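Local coordinates for probable glutamine-binding lipoprotein GlnH (GLNBP) (Mycobacterium tuberculosis, PDB 6H20) that is a solute-binding lipoprotein that binds asparagine and probably senses aspartate to control protein kinase G and glutamate metabolism, at residues Arg87-Val92 / Val247-Gly252; Ala104-Ala109 / Asp116-Thr121; Met122-Glu127 / Val132-Val137; Gly169-Arg174 / Ala231-Gly236; Arg256-Gly261 / Pro281-Val286. All coordinates share one frame; numbering follows the deposited sequence.

The first loop is the longest: contact 1 joins the end of helix 77-90 to helix 244-259, with 154 residues in between. Contacts 2, 3 and 4 all nest inside it. Contact 2 closes a short loop between helix 106-111 and strand 117-118. Contact 3 closes the next short loop, onto strand 132-134. Contact 4 spans 56 residues and links the start of helix 171-176 to strand 232-240. These three follow in series and all touch the bound asparagine. Contact 5 comes last and ties the end of helix 244-259 to the C-terminal segment. Arg256 of contact 5 forms a salt bridge with Asp88 of contact 1, and Arg258 is hydrogen-bonded to Thr136 and Val137 of contact 3.

Contact 1: Arg87-Val92 / Val247-Gly252; sequences RDIFGV and VRFVNG
Ile89 and Asp88 meet the ring of Phe249 where helix 77-90 of the family 3 solute-binding fold meets helix 244-259. The tight part is apolar. CE1 of Phe249 sits 3.5 Å from CG1 of Ile89, and its CZ is 3.6 Å from CB of Asp88. Both carbons approach the ring obliquely. The first torsion of Phe249 (chi1 -172°) turns CG away from the backbone N and sends the ring across to the other helix. Val44 also touches this ring, and Ile47 of helix 45-50 packs on Ile89.

The polar side is looser. The carboxylate of Asp88 reaches past the ring toward Gly252, with OD2 of Asp88 4.4 Å from C of Gly252. Its main partners lie further along helix 244-259. OD2 is hydrogen-bonded to OG1 of Thr253, and OD1 forms a salt bridge with Arg256. One helix is thus clasped to the other by a charge as well as by a ring. A water lies between them, over the centre of one face of the Phe249 ring. It donates to O of Phe249 at 2.8 Å and donates weakly to OD2 of Asp88 at 3.3 Å.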
# COMPACT_ATOMS: atom_id res chain seq x y z
N ARG A 87 17.72 -1.92 8.81
CA ARG A 87 19.04 -1.31 8.92
C ARG A 87 19.19 -0.57 10.25
O ARG A 87 20.23 -0.66 10.91
CB ARG A 87 19.30 -0.36 7.76
CG ARG A 87 20.76 0.10 7.67
CD ARG A 87 20.91 1.36 6.82
NE ARG A 87 20.38 1.21 5.46
CZ ARG A 87 21.04 0.63 4.46
NH1 ARG A 87 22.26 0.14 4.65
NH2 ARG A 87 20.48 0.54 3.26
N ASP A 88 18.15 0.17 10.65
CA ASP A 88 18.21 0.91 11.91
C ASP A 88 18.26 -0.03 13.11
O ASP A 88 18.86 0.31 14.14
CB ASP A 88 17.01 1.86 12.02
CG ASP A 88 17.18 3.13 11.21
OD1 ASP A 88 18.16 3.25 10.46
OD2 ASP A 88 16.31 4.02 11.35
N ILE A 89 17.63 -1.21 13.02
CA ILE A 89 17.64 -2.14 14.14
C ILE A 89 18.96 -2.88 14.22
O ILE A 89 19.57 -2.99 15.30
CB ILE A 89 16.45 -3.12 14.06
CG1 ILE A 89 15.12 -2.36 14.10
CG2 ILE A 89 16.52 -4.16 15.19
CD1 ILE A 89 13.89 -3.24 13.85
N PHE A 90 19.42 -3.41 13.09
CA PHE A 90 20.51 -4.38 13.06
C PHE A 90 21.82 -3.83 12.52
O PHE A 90 22.85 -4.50 12.68
CB PHE A 90 20.10 -5.59 12.21
CG PHE A 90 18.98 -6.38 12.80
CD1 PHE A 90 19.21 -7.27 13.83
CD2 PHE A 90 17.68 -6.21 12.35
CE1 PHE A 90 18.18 -8.00 14.38
CE2 PHE A 90 16.64 -6.95 12.90
CZ PHE A 90 16.90 -7.84 13.93
N GLY A 91 21.82 -2.67 11.88
CA GLY A 91 23.00 -2.11 11.27
C GLY A 91 23.11 -2.38 9.78
O GLY A 91 23.77 -1.61 9.07
N VAL A 92 22.48 -3.45 9.30
CA VAL A 92 22.37 -3.74 7.86
C VAL A 92 20.96 -4.18 7.55
O VAL A 92 20.24 -4.70 8.42
CB VAL A 92 23.37 -4.84 7.43
CG1 VAL A 92 24.80 -4.41 7.70
CG2 VAL A 92 23.06 -6.15 8.14
N VAL A 247 6.23 2.40 16.77
CA VAL A 247 5.80 3.54 15.97
C VAL A 247 6.86 4.64 16.01
O VAL A 247 7.27 5.17 14.96
CB VAL A 247 4.43 4.07 16.46
CG1 VAL A 247 4.04 5.32 15.66
CG2 VAL A 247 3.37 2.99 16.35
N ARG A 248 7.29 5.02 17.22
CA ARG A 248 8.32 6.05 17.33
C ARG A 248 9.60 5.63 16.63
O ARG A 248 10.24 6.44 15.95
CB ARG A 248 8.59 6.40 18.79
CG ARG A 248 7.37 6.90 19.52
CD ARG A 248 7.75 7.35 20.93
NE ARG A 248 6.58 7.67 21.74
CZ ARG A 248 5.96 8.84 21.72
NH1 ARG A 248 6.38 9.81 20.92
NH2 ARG A 248 4.90 9.04 22.50
N PHE A 249 9.99 4.35 16.77
CA PHE A 249 11.21 3.87 16.12
C PHE A 249 11.11 4.01 14.61
O PHE A 249 12.02 4.56 13.96
CB PHE A 249 11.50 2.41 16.51
CG PHE A 249 12.84 1.93 16.04
CD1 PHE A 249 13.01 1.48 14.72
CD2 PHE A 249 13.94 1.96 16.88
CE1 PHE A 249 14.25 1.06 14.27
CE2 PHE A 249 15.17 1.55 16.45
CZ PHE A 249 15.34 1.10 15.14
N VAL A 250 10.03 3.49 14.02
CA VAL A 250 9.86 3.57 12.56
C VAL A 250 9.80 5.03 12.11
O VAL A 250 10.35 5.39 11.07
CB VAL A 250 8.61 2.78 12.12
CG1 VAL A 250 8.33 3.01 10.64
CG2 VAL A 250 8.81 1.29 12.40
N ASN A 251 9.17 5.89 12.90
CA ASN A 251 9.15 7.29 12.51
C ASN A 251 10.55 7.89 12.51
O ASN A 251 10.84 8.78 11.70
CB ASN A 251 8.17 8.08 13.38
CG ASN A 251 6.73 7.75 13.04
OD1 ASN A 251 6.46 7.22 11.95
ND2 ASN A 251 5.80 8.08 13.92
N GLY A 252 11.42 7.41 13.40
CA GLY A 252 12.82 7.79 13.33
C GLY A 252 13.48 7.36 12.03
O GLY A 252 14.21 8.14 11.40
O HOH W 1 14.81 4.65 14.23

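Contact 2: Ala104-Ala109 / Asp116-Thr121; sequences AERVTA and DIVVKT. With ASN (asparagine), chain B.
Arg106, in the first turn of helix 106-111, faces Val118 on strand 117-118, with their CA atoms 6.7 Å apart. The Arg106 side chain runs from this point along the strand toward the bound asparagine. Its CG packs on CG1 of Val118 at 3.9 Å. Its CD then meets CD of Lys120 at 3.8 Å, the two chains crossing at about a right angle. A bend at chi3 (-70°) turns the guanidinium toward the ligand.

NH1 serves two acceptors. NH1 of Arg106 donates to O of Lys120 at 2.8 Å, close to the guanidinium plane and almost in line with the carbonyl bond. NH1 of Arg106 also donates to OD1 of the asparagine at 2.8 Å. NH2 of Arg106 reaches the carboxylate oxygen O of the ligand at 3.0 Å, again in the plane. NE is held by O of Ala103, which helps to fix the rotation of the group.

Thr121, just past the strand, holds the ligand too. Its OG1 donates to OD1 of the asparagine at 2.7 Å, and its carbonyl O accepts from the ligand N at 2.7 Å. The amine of Lys120 turns instead to Asp58, with which it forms a salt bridge. Arg128 and Asp209 add further bonds to the ligand. Arg106 bonds both a side-chain and a carboxylate oxygen, within the amino-acid pocket of a family 3 solute-binding protein.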
# COMPACT_ATOMS: atom_id res chain seq x y z
N ALA A 104 -6.44 -8.05 2.51
CA ALA A 104 -7.49 -8.28 3.49
C ALA A 104 -6.96 -8.82 4.81
O ALA A 104 -7.74 -8.90 5.76
CB ALA A 104 -8.52 -9.25 2.90
N GLU A 105 -5.69 -9.20 4.89
CA GLU A 105 -5.11 -9.77 6.10
C GLU A 105 -4.13 -8.85 6.82
O GLU A 105 -3.56 -9.25 7.84
CB GLU A 105 -4.37 -11.08 5.77
CG GLU A 105 -5.28 -12.19 5.25
CD GLU A 105 -4.52 -13.35 4.59
OE1 GLU A 105 -3.40 -13.15 4.07
OE2 GLU A 105 -5.07 -14.47 4.57
N ARG A 106 -3.91 -7.63 6.32
CA ARG A 106 -2.91 -6.76 6.94
C ARG A 106 -3.29 -6.39 8.37
O ARG A 106 -2.44 -6.41 9.26
CB ARG A 106 -2.75 -5.48 6.11
CG ARG A 106 -2.13 -5.73 4.75
CD ARG A 106 -2.13 -4.44 3.89
NE ARG A 106 -3.49 -4.09 3.49
CZ ARG A 106 -3.78 -3.14 2.59
NH1 ARG A 106 -2.79 -2.44 2.04
NH2 ARG A 106 -5.04 -2.89 2.26
N VAL A 107 -4.56 -6.05 8.61
CA VAL A 107 -4.96 -5.65 9.96
C VAL A 107 -4.90 -6.84 10.91
O VAL A 107 -4.39 -6.72 12.04
CB VAL A 107 -6.35 -4.98 9.95
CG1 VAL A 107 -6.94 -4.94 11.36
CG2 VAL A 107 -6.25 -3.58 9.36
N THR A 108 -5.40 -8.00 10.48
CA THR A 108 -5.44 -9.16 11.36
C THR A 108 -4.04 -9.60 11.77
O THR A 108 -3.82 -9.94 12.94
CB THR A 108 -6.20 -10.31 10.70
OG1 THR A 108 -7.55 -9.91 10.48
CG2 THR A 108 -6.19 -11.53 11.60
N ALA A 109 -3.09 -9.61 10.84
CA ALA A 109 -1.74 -10.03 11.21
C ALA A 109 -1.14 -9.11 12.27
O ALA A 109 -0.41 -9.57 13.14
CB ALA A 109 -0.85 -10.08 9.98
N ASP A 116 6.03 -7.95 12.83
CA ASP A 116 6.39 -6.72 13.53
C ASP A 116 5.78 -5.51 12.83
O ASP A 116 5.26 -4.60 13.49
CB ASP A 116 7.91 -6.56 13.58
CG ASP A 116 8.60 -7.69 14.33
OD1 ASP A 116 8.25 -7.94 15.51
OD2 ASP A 116 9.53 -8.31 13.76
N ILE A 117 5.86 -5.47 11.50
CA ILE A 117 5.34 -4.35 10.73
C ILE A 117 4.72 -4.88 9.45
O ILE A 117 5.07 -5.97 8.97
CB ILE A 117 6.42 -3.29 10.38
CG1 ILE A 117 7.51 -3.88 9.48
CG2 ILE A 117 7.02 -2.71 11.67
CD1 ILE A 117 8.58 -2.86 9.06
N VAL A 118 3.77 -4.12 8.91
CA VAL A 118 3.26 -4.34 7.55
C VAL A 118 3.75 -3.17 6.71
O VAL A 118 3.54 -2.01 7.07
CB VAL A 118 1.72 -4.39 7.53
CG1 VAL A 118 1.19 -4.31 6.10
CG2 VAL A 118 1.22 -5.67 8.21
N VAL A 119 4.45 -3.47 5.63
CA VAL A 119 4.83 -2.47 4.63
C VAL A 119 4.25 -3.00 3.33
O VAL A 119 4.88 -3.81 2.63
CB VAL A 119 6.34 -2.24 4.53
CG1 VAL A 119 6.62 -0.98 3.70
CG2 VAL A 119 6.97 -2.09 5.93
N LYS A 120 3.01 -2.62 3.05
CA LYS A 120 2.28 -3.16 1.91
C LYS A 120 1.23 -2.15 1.50
O LYS A 120 0.03 -2.33 1.77
CB LYS A 120 1.63 -4.51 2.26
CG LYS A 120 1.13 -5.24 1.01
CD LYS A 120 0.04 -6.25 1.35
CE LYS A 120 -0.48 -6.98 0.11
NZ LYS A 120 -0.64 -6.14 -1.10
N THR A 121 1.69 -1.08 0.86
CA THR A 121 0.87 0.01 0.33
C THR A 121 -0.32 0.35 1.25
O THR A 121 -1.45 0.51 0.80
CB THR A 121 0.40 -0.28 -1.11
OG1 THR A 121 -0.42 -1.47 -1.16
CG2 THR A 121 1.60 -0.46 -2.04
N ASN B . -3.60 1.46 -0.60
CA ASN B . -4.88 0.77 -0.72
C ASN B . -5.27 0.18 0.62
O ASN B . -6.21 -0.64 0.70
CB ASN B . -4.81 -0.33 -1.79
CG ASN B . -3.91 -1.47 -1.39
OD1 ASN B . -3.08 -1.37 -0.49
ND2 ASN B . -4.09 -2.59 -2.05
OXT ASN B . -4.64 0.55 1.64

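Contact 3: Met122-Glu127 / Val132-Val137; sequences MSITCE and VNFSTV. With ASN (asparagine), chain B.
Val132 opens the contact with a light touch, its CG2 4.4 Å from CE of Met122. Phe134 carries most of it. Ile124 lies over one face of its ring, with CG1 4.0 Å from the centroid in a CH-pi contact. Met122 comes to the rim, its CG in the ring plane. Its SD is 3.8 Å from CE1 of Phe134, an oblique Met-aromatic contact. The extended Met122 chain (chi1 -164°) carries the sulfur out to the CE1 corner of the ring. Further on, O of Ser135 meets CD1 of Ile124 at 3.7 Å, and CG2 of Val137 touches the same methyl at 3.8 Å.

On the side turned from this packing, Ser123 holds the ligand: its N donates to OXT of the asparagine at 2.9 Å. Its OG accepts from the ligand N and is also hydrogen-bonded to OE1 of Gln233.

Strand 232-240 bonds to both segments, through Gly236 and Pro234 on one and Ile239 and Val237 on the other. Helix 106-111 packs on Met122 and Val132, and helix 244-259 touches Asn133 and Ser135.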
# COMPACT_ATOMS: atom_id res chain seq x y z
N MET A 122 -0.07 0.47 2.55
CA MET A 122 -1.18 0.43 3.50
C MET A 122 -1.66 1.85 3.79
O MET A 122 -1.03 2.58 4.56
CB MET A 122 -0.80 -0.30 4.78
CG MET A 122 -2.01 -0.68 5.60
SD MET A 122 -1.53 -1.72 6.97
CE MET A 122 -3.13 -2.01 7.71
N SER A 123 -2.79 2.22 3.18
CA SER A 123 -3.33 3.56 3.40
C SER A 123 -3.75 3.74 4.85
O SER A 123 -4.40 2.89 5.46
CB SER A 123 -4.54 3.80 2.51
OG SER A 123 -4.13 3.79 1.16
N ILE A 124 -3.38 4.90 5.40
CA ILE A 124 -3.71 5.25 6.77
C ILE A 124 -5.12 5.84 6.77
O ILE A 124 -5.37 6.85 6.12
CB ILE A 124 -2.71 6.29 7.29
CG1 ILE A 124 -1.27 5.77 7.29
CG2 ILE A 124 -3.10 6.76 8.71
CD1 ILE A 124 -0.21 6.90 7.28
N THR A 125 -6.03 5.20 7.50
CA THR A 125 -7.41 5.68 7.59
C THR A 125 -7.85 5.71 9.04
O THR A 125 -7.30 5.02 9.91
CB THR A 125 -8.39 4.81 6.79
OG1 THR A 125 -8.52 3.53 7.42
CG2 THR A 125 -7.93 4.63 5.33
N CYS A 126 -8.91 6.48 9.30
CA CYS A 126 -9.45 6.54 10.65
C CYS A 126 -10.02 5.20 11.09
O CYS A 126 -9.82 4.78 12.24
CB CYS A 126 -10.50 7.64 10.74
SG CYS A 126 -9.76 9.28 10.70
N GLU A 127 -10.72 4.51 10.19
CA GLU A 127 -11.25 3.20 10.56
C GLU A 127 -10.13 2.22 10.89
O GLU A 127 -10.23 1.46 11.87
CB GLU A 127 -12.13 2.64 9.43
CG GLU A 127 -13.55 3.19 9.43
CD GLU A 127 -14.24 3.05 10.77
OE1 GLU A 127 -14.53 4.09 11.40
OE2 GLU A 127 -14.50 1.91 11.20
N VAL A 132 -5.25 -0.66 14.40
CA VAL A 132 -3.80 -0.76 14.34
C VAL A 132 -3.20 0.63 14.44
O VAL A 132 -3.89 1.64 14.28
CB VAL A 132 -3.31 -1.45 13.05
CG1 VAL A 132 -3.92 -2.84 12.91
CG2 VAL A 132 -3.65 -0.60 11.82
N ASN A 133 -1.90 0.68 14.68
CA ASN A 133 -1.16 1.93 14.63
C ASN A 133 -0.46 2.09 13.28
O ASN A 133 -0.34 1.15 12.50
CB ASN A 133 -0.15 2.00 15.77
CG ASN A 133 -0.21 3.30 16.49
OD1 ASN A 133 -0.18 4.35 15.85
ND2 ASN A 133 -0.35 3.26 17.81
N PHE A 134 0.01 3.31 13.03
CA PHE A 134 0.73 3.60 11.79
C PHE A 134 1.86 4.57 12.07
O PHE A 134 1.76 5.45 12.93
CB PHE A 134 -0.16 4.28 10.74
CG PHE A 134 -1.23 3.40 10.16
CD1 PHE A 134 -0.94 2.51 9.12
CD2 PHE A 134 -2.53 3.48 10.61
CE1 PHE A 134 -1.93 1.71 8.57
CE2 PHE A 134 -3.53 2.68 10.07
CZ PHE A 134 -3.23 1.79 9.04
N SER A 135 2.93 4.42 11.29
CA SER A 135 3.97 5.43 11.17
C SER A 135 3.42 6.67 10.46
O SER A 135 2.28 6.71 9.99
CB SER A 135 5.11 4.91 10.30
OG SER A 135 4.70 4.79 8.94
N THR A 136 4.27 7.70 10.40
CA THR A 136 4.00 8.82 9.51
C THR A 136 3.97 8.35 8.05
O THR A 136 4.36 7.23 7.71
CB THR A 136 5.08 9.89 9.67
OG1 THR A 136 6.37 9.33 9.44
CG2 THR A 136 5.02 10.52 11.07
N VAL A 137 3.51 9.25 7.18
CA VAL A 137 3.31 8.89 5.77
C VAL A 137 4.65 8.75 5.07
O VAL A 137 5.49 9.65 5.11
CB VAL A 137 2.45 9.97 5.09
CG1 VAL A 137 2.31 9.69 3.58
CG2 VAL A 137 1.10 10.11 5.77
N ASN B . -3.60 1.46 -0.60
CA ASN B . -4.88 0.77 -0.72
C ASN B . -5.27 0.18 0.62
O ASN B . -6.21 -0.64 0.70
CB ASN B . -4.81 -0.33 -1.79
CG ASN B . -3.91 -1.47 -1.39
OD1 ASN B . -3.08 -1.37 -0.49
ND2 ASN B . -4.09 -2.59 -2.05
OXT ASN B . -4.64 0.55 1.64

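Contact 4: Gly169-Arg174 / Ala231-Gly236; sequences GTTSLR and ADQPYG. With ASN (asparagine), chain B.
Thr171 and Gln233 share one direct hydrogen bond across the contact. OG1 of Thr171 donates to OE1 of Gln233 at 2.8 Å, coming in tilted from the carbonyl plane. Ser123 is a second partner of the same oxygen. The Gln233 chain bends at chi2 (-68°), and its NE2 gives a hydrogen to O of Ala231, which it meets from above the carbonyl plane.

A water makes the second link. It accepts from NE2 of Gln233 at 2.9 Å and donates weakly to O of Thr171.

Ligand bonds form the third group. In the amino-acid pocket, N of Thr171 donates to O of the asparagine at 2.9 Å. The helix end would probably favour this negative oxygen. CG2 of Thr170 lies 3.4 Å from ND2 of the ligand. OG1 of Thr170 caps the helix by accepting from N of Leu173.

The contact thus joins the start of helix 171-176 to the central sheet. Trp191 of helix 191-199 packs on Thr170 and Ser172. Strand 232-240, which carries Gln233, pairs with strand 139-148.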
# COMPACT_ATOMS: atom_id res chain seq x y z
N GLY A 169 -10.54 -6.18 0.62
CA GLY A 169 -9.84 -5.67 1.79
C GLY A 169 -9.15 -4.34 1.56
O GLY A 169 -8.27 -3.97 2.36
N THR A 170 -9.52 -3.61 0.52
CA THR A 170 -8.80 -2.39 0.18
C THR A 170 -9.70 -1.17 0.29
O THR A 170 -10.93 -1.25 0.19
CB THR A 170 -8.24 -2.46 -1.25
OG1 THR A 170 -9.32 -2.59 -2.19
CG2 THR A 170 -7.26 -3.62 -1.40
N THR A 171 -9.06 -0.01 0.46
CA THR A 171 -9.79 1.24 0.39
C THR A 171 -10.34 1.45 -1.01
O THR A 171 -11.35 2.14 -1.17
CB THR A 171 -8.85 2.41 0.69
OG1 THR A 171 -7.75 2.37 -0.23
CG2 THR A 171 -8.34 2.38 2.16
N SER A 172 -9.71 0.82 -2.01
CA SER A 172 -10.12 0.99 -3.40
C SER A 172 -11.53 0.48 -3.60
O SER A 172 -12.34 1.11 -4.30
CB SER A 172 -9.16 0.21 -4.30
OG SER A 172 -7.82 0.46 -3.92
N LEU A 173 -11.84 -0.67 -3.00
CA LEU A 173 -13.19 -1.23 -3.07
C LEU A 173 -14.19 -0.26 -2.48
O LEU A 173 -15.25 -0.00 -3.06
CB LEU A 173 -13.21 -2.57 -2.33
CG LEU A 173 -14.55 -3.26 -2.08
CD1 LEU A 173 -15.36 -3.39 -3.37
CD2 LEU A 173 -14.31 -4.63 -1.45
N ARG A 174 -13.86 0.32 -1.32
CA ARG A 174 -14.78 1.25 -0.67
C ARG A 174 -15.10 2.44 -1.56
O ARG A 174 -16.25 2.89 -1.62
CB ARG A 174 -14.19 1.69 0.68
CG ARG A 174 -15.02 2.75 1.40
CD ARG A 174 -16.38 2.22 1.83
NE ARG A 174 -17.15 3.25 2.55
CZ ARG A 174 -17.73 4.28 1.95
NH1 ARG A 174 -18.41 5.17 2.68
NH2 ARG A 174 -17.65 4.43 0.64
N ALA A 231 -9.32 9.56 -4.67
CA ALA A 231 -9.21 9.37 -3.22
C ALA A 231 -7.76 9.30 -2.80
O ALA A 231 -7.01 8.47 -3.32
CB ALA A 231 -9.88 8.07 -2.79
N ASP A 232 -7.36 10.15 -1.86
CA ASP A 232 -5.99 10.15 -1.37
C ASP A 232 -5.66 8.82 -0.68
O ASP A 232 -6.51 8.21 -0.01
CB ASP A 232 -5.84 11.27 -0.34
CG ASP A 232 -4.44 11.38 0.18
OD1 ASP A 232 -3.52 11.49 -0.66
OD2 ASP A 232 -4.25 11.37 1.43
N GLN A 233 -4.41 8.39 -0.83
CA GLN A 233 -3.93 7.12 -0.28
C GLN A 233 -2.57 7.36 0.37
O GLN A 233 -1.52 7.16 -0.24
CB GLN A 233 -3.82 6.06 -1.38
CG GLN A 233 -5.08 5.93 -2.23
CD GLN A 233 -6.27 5.35 -1.48
OE1 GLN A 233 -6.12 4.58 -0.53
NE2 GLN A 233 -7.47 5.70 -1.93
N PRO A 234 -2.56 7.82 1.62
CA PRO A 234 -1.29 8.07 2.30
C PRO A 234 -0.77 6.80 2.97
O PRO A 234 -1.38 6.31 3.92
CB PRO A 234 -1.65 9.15 3.33
CG PRO A 234 -3.13 8.85 3.67
CD PRO A 234 -3.74 8.10 2.47
N TYR A 235 0.35 6.26 2.47
CA TYR A 235 0.85 4.99 2.97
C TYR A 235 1.54 5.15 4.32
O TYR A 235 2.36 6.06 4.51
CB TYR A 235 1.88 4.40 2.01
CG TYR A 235 1.36 3.97 0.66
CD1 TYR A 235 0.01 4.02 0.34
CD2 TYR A 235 2.24 3.51 -0.29
CE1 TYR A 235 -0.45 3.60 -0.94
CE2 TYR A 235 1.81 3.09 -1.54
CZ TYR A 235 0.47 3.14 -1.86
OH TYR A 235 0.07 2.72 -3.12
N GLY A 236 1.26 4.23 5.23
CA GLY A 236 1.97 4.18 6.49
C GLY A 236 2.46 2.76 6.73
O GLY A 236 1.94 1.80 6.16
N ASN B . -3.60 1.46 -0.60
CA ASN B . -4.88 0.77 -0.72
C ASN B . -5.27 0.18 0.62
O ASN B . -6.21 -0.64 0.70
CB ASN B . -4.81 -0.33 -1.79
CG ASN B . -3.91 -1.47 -1.39
OD1 ASN B . -3.08 -1.37 -0.49
ND2 ASN B . -4.09 -2.59 -2.05
OXT ASN B . -4.64 0.55 1.64
O HOH W 2 -10.20 4.81 -1.60

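Contact 5: Arg256-Gly261 / Pro281-Val286; sequences RIRNDG and PTPRYV
Arg258, near the end of helix 244-259, reaches the carbonyl O of Pro281 and the ring of Pro283 in the C-terminal segment. Face contact comes first. The guanidinium lies with one face against the Pro283 ring, whose CB stands 3.4 Å above its plane, toward the rim. CG of Pro283 is 3.7 Å from NH1 of Arg258. The two side chains come from opposite directions. The Arg258 chain is extended from CG to NE (chi2 -167°), which carries the flat group past the helix to the proline.

Polar partners lie near the same group. NE of Arg258 comes within 2.9 Å of O of Pro281. NH2 is hydrogen-bonded to O of Val137 and to OG1 of Thr136. A water sits at the edge of the guanidinium, in its plane. It accepts from NH1 of Arg258 at 3.0 Å and donates to OH of Tyr285 at 2.8 Å. This hydroxyl is also bonded to Glu255 on the helix.

Charge pairing is found at the helix end. NH1 of Arg256 meets OD2 of Asp260 at 2.9 Å in a salt bridge, and Arg256 also pairs with Glu84.

The segment includes strand 284-285, weakly bonded, beside strand 29-30. The chemistry implies that one arginine side chain holds three pieces of chain together: its flat face is met by proline carbons, while NH1 and NH2 on its rim bond to oxygen atoms.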
# COMPACT_ATOMS: atom_id res chain seq x y z
N ARG A 256 15.07 9.72 9.08
CA ARG A 256 16.39 9.51 8.50
C ARG A 256 16.33 9.46 6.98
O ARG A 256 17.07 10.18 6.30
CB ARG A 256 17.05 8.24 9.04
CG ARG A 256 18.44 8.08 8.45
CD ARG A 256 19.14 6.85 8.96
NE ARG A 256 18.45 5.58 8.71
CZ ARG A 256 18.45 4.94 7.54
NH1 ARG A 256 19.06 5.46 6.48
NH2 ARG A 256 17.84 3.76 7.43
N ILE A 257 15.46 8.62 6.42
CA ILE A 257 15.50 8.43 4.97
C ILE A 257 14.96 9.63 4.21
O ILE A 257 15.36 9.88 3.06
CB ILE A 257 14.86 7.10 4.53
CG1 ILE A 257 13.35 7.10 4.76
CG2 ILE A 257 15.55 5.93 5.20
CD1 ILE A 257 12.63 5.89 4.09
N ARG A 258 14.03 10.40 4.80
CA ARG A 258 13.59 11.61 4.11
C ARG A 258 14.71 12.63 3.99
O ARG A 258 14.70 13.44 3.05
CB ARG A 258 12.41 12.26 4.84
CG ARG A 258 11.13 11.46 4.79
CD ARG A 258 9.98 12.33 5.26
NE ARG A 258 8.79 11.56 5.61
CZ ARG A 258 8.53 11.07 6.83
NH1 ARG A 258 9.38 11.26 7.84
NH2 ARG A 258 7.41 10.39 7.04
N ASN A 259 15.67 12.61 4.91
CA ASN A 259 16.67 13.66 5.00
C ASN A 259 18.06 13.24 4.54
O ASN A 259 18.90 14.11 4.28
CB ASN A 259 16.74 14.17 6.44
CG ASN A 259 15.59 15.06 6.77
OD1 ASN A 259 15.58 16.23 6.36
ND2 ASN A 259 14.60 14.53 7.46
N ASP A 260 18.34 11.94 4.44
CA ASP A 260 19.68 11.50 4.09
C ASP A 260 19.81 11.08 2.64
O ASP A 260 20.84 10.51 2.26
CB ASP A 260 20.19 10.42 5.06
CG ASP A 260 19.60 9.03 4.81
OD1 ASP A 260 18.77 8.83 3.89
OD2 ASP A 260 19.99 8.09 5.56
N GLY A 261 18.78 11.32 1.83
CA GLY A 261 18.81 10.99 0.42
C GLY A 261 18.26 9.62 0.09
O GLY A 261 18.06 9.32 -1.10
N PRO A 281 6.92 12.96 1.52
CA PRO A 281 5.77 13.46 2.28
C PRO A 281 6.24 14.04 3.61
O PRO A 281 7.13 13.49 4.26
CB PRO A 281 4.90 12.22 2.50
CG PRO A 281 5.41 11.20 1.58
CD PRO A 281 6.83 11.51 1.26
N THR A 282 5.66 15.17 3.98
CA THR A 282 6.05 15.81 5.24
C THR A 282 5.39 15.09 6.41
O THR A 282 4.17 14.88 6.39
CB THR A 282 5.61 17.28 5.23
OG1 THR A 282 6.32 17.97 4.18
CG2 THR A 282 5.92 17.94 6.56
N PRO A 283 6.16 14.66 7.41
CA PRO A 283 5.55 13.94 8.54
C PRO A 283 4.74 14.88 9.41
O PRO A 283 5.04 16.07 9.55
CB PRO A 283 6.77 13.42 9.31
CG PRO A 283 7.86 14.41 9.00
CD PRO A 283 7.62 14.79 7.55
N ARG A 284 3.67 14.33 9.99
CA ARG A 284 2.82 15.04 10.93
C ARG A 284 2.82 14.27 12.24
O ARG A 284 2.68 13.04 12.24
CB ARG A 284 1.41 15.16 10.37
CG ARG A 284 0.41 15.79 11.32
CD ARG A 284 -1.02 15.65 10.81
NE ARG A 284 -1.60 16.94 10.44
CZ ARG A 284 -2.24 17.73 11.30
NH1 ARG A 284 -2.37 17.38 12.57
NH2 ARG A 284 -2.75 18.88 10.88
N TYR A 285 2.96 14.99 13.36
CA TYR A 285 3.05 14.38 14.68
C TYR A 285 1.93 14.88 15.58
O TYR A 285 1.62 16.07 15.59
CB TYR A 285 4.41 14.69 15.32
CG TYR A 285 5.56 14.08 14.55
CD1 TYR A 285 5.70 12.70 14.46
CD2 TYR A 285 6.50 14.89 13.90
CE1 TYR A 285 6.74 12.14 13.74
CE2 TYR A 285 7.55 14.33 13.18
CZ TYR A 285 7.66 12.95 13.11
OH TYR A 285 8.70 12.38 12.40
N VAL A 286 1.35 13.96 16.36
CA VAL A 286 0.33 14.32 17.34
C VAL A 286 0.95 14.99 18.55
O VAL A 286 0.29 15.77 19.25
CB VAL A 286 -0.48 13.09 17.79
CG1 VAL A 286 -1.08 12.39 16.62
CG2 VAL A 286 0.41 12.12 18.56
O HOH W 3 8.71 10.24 10.63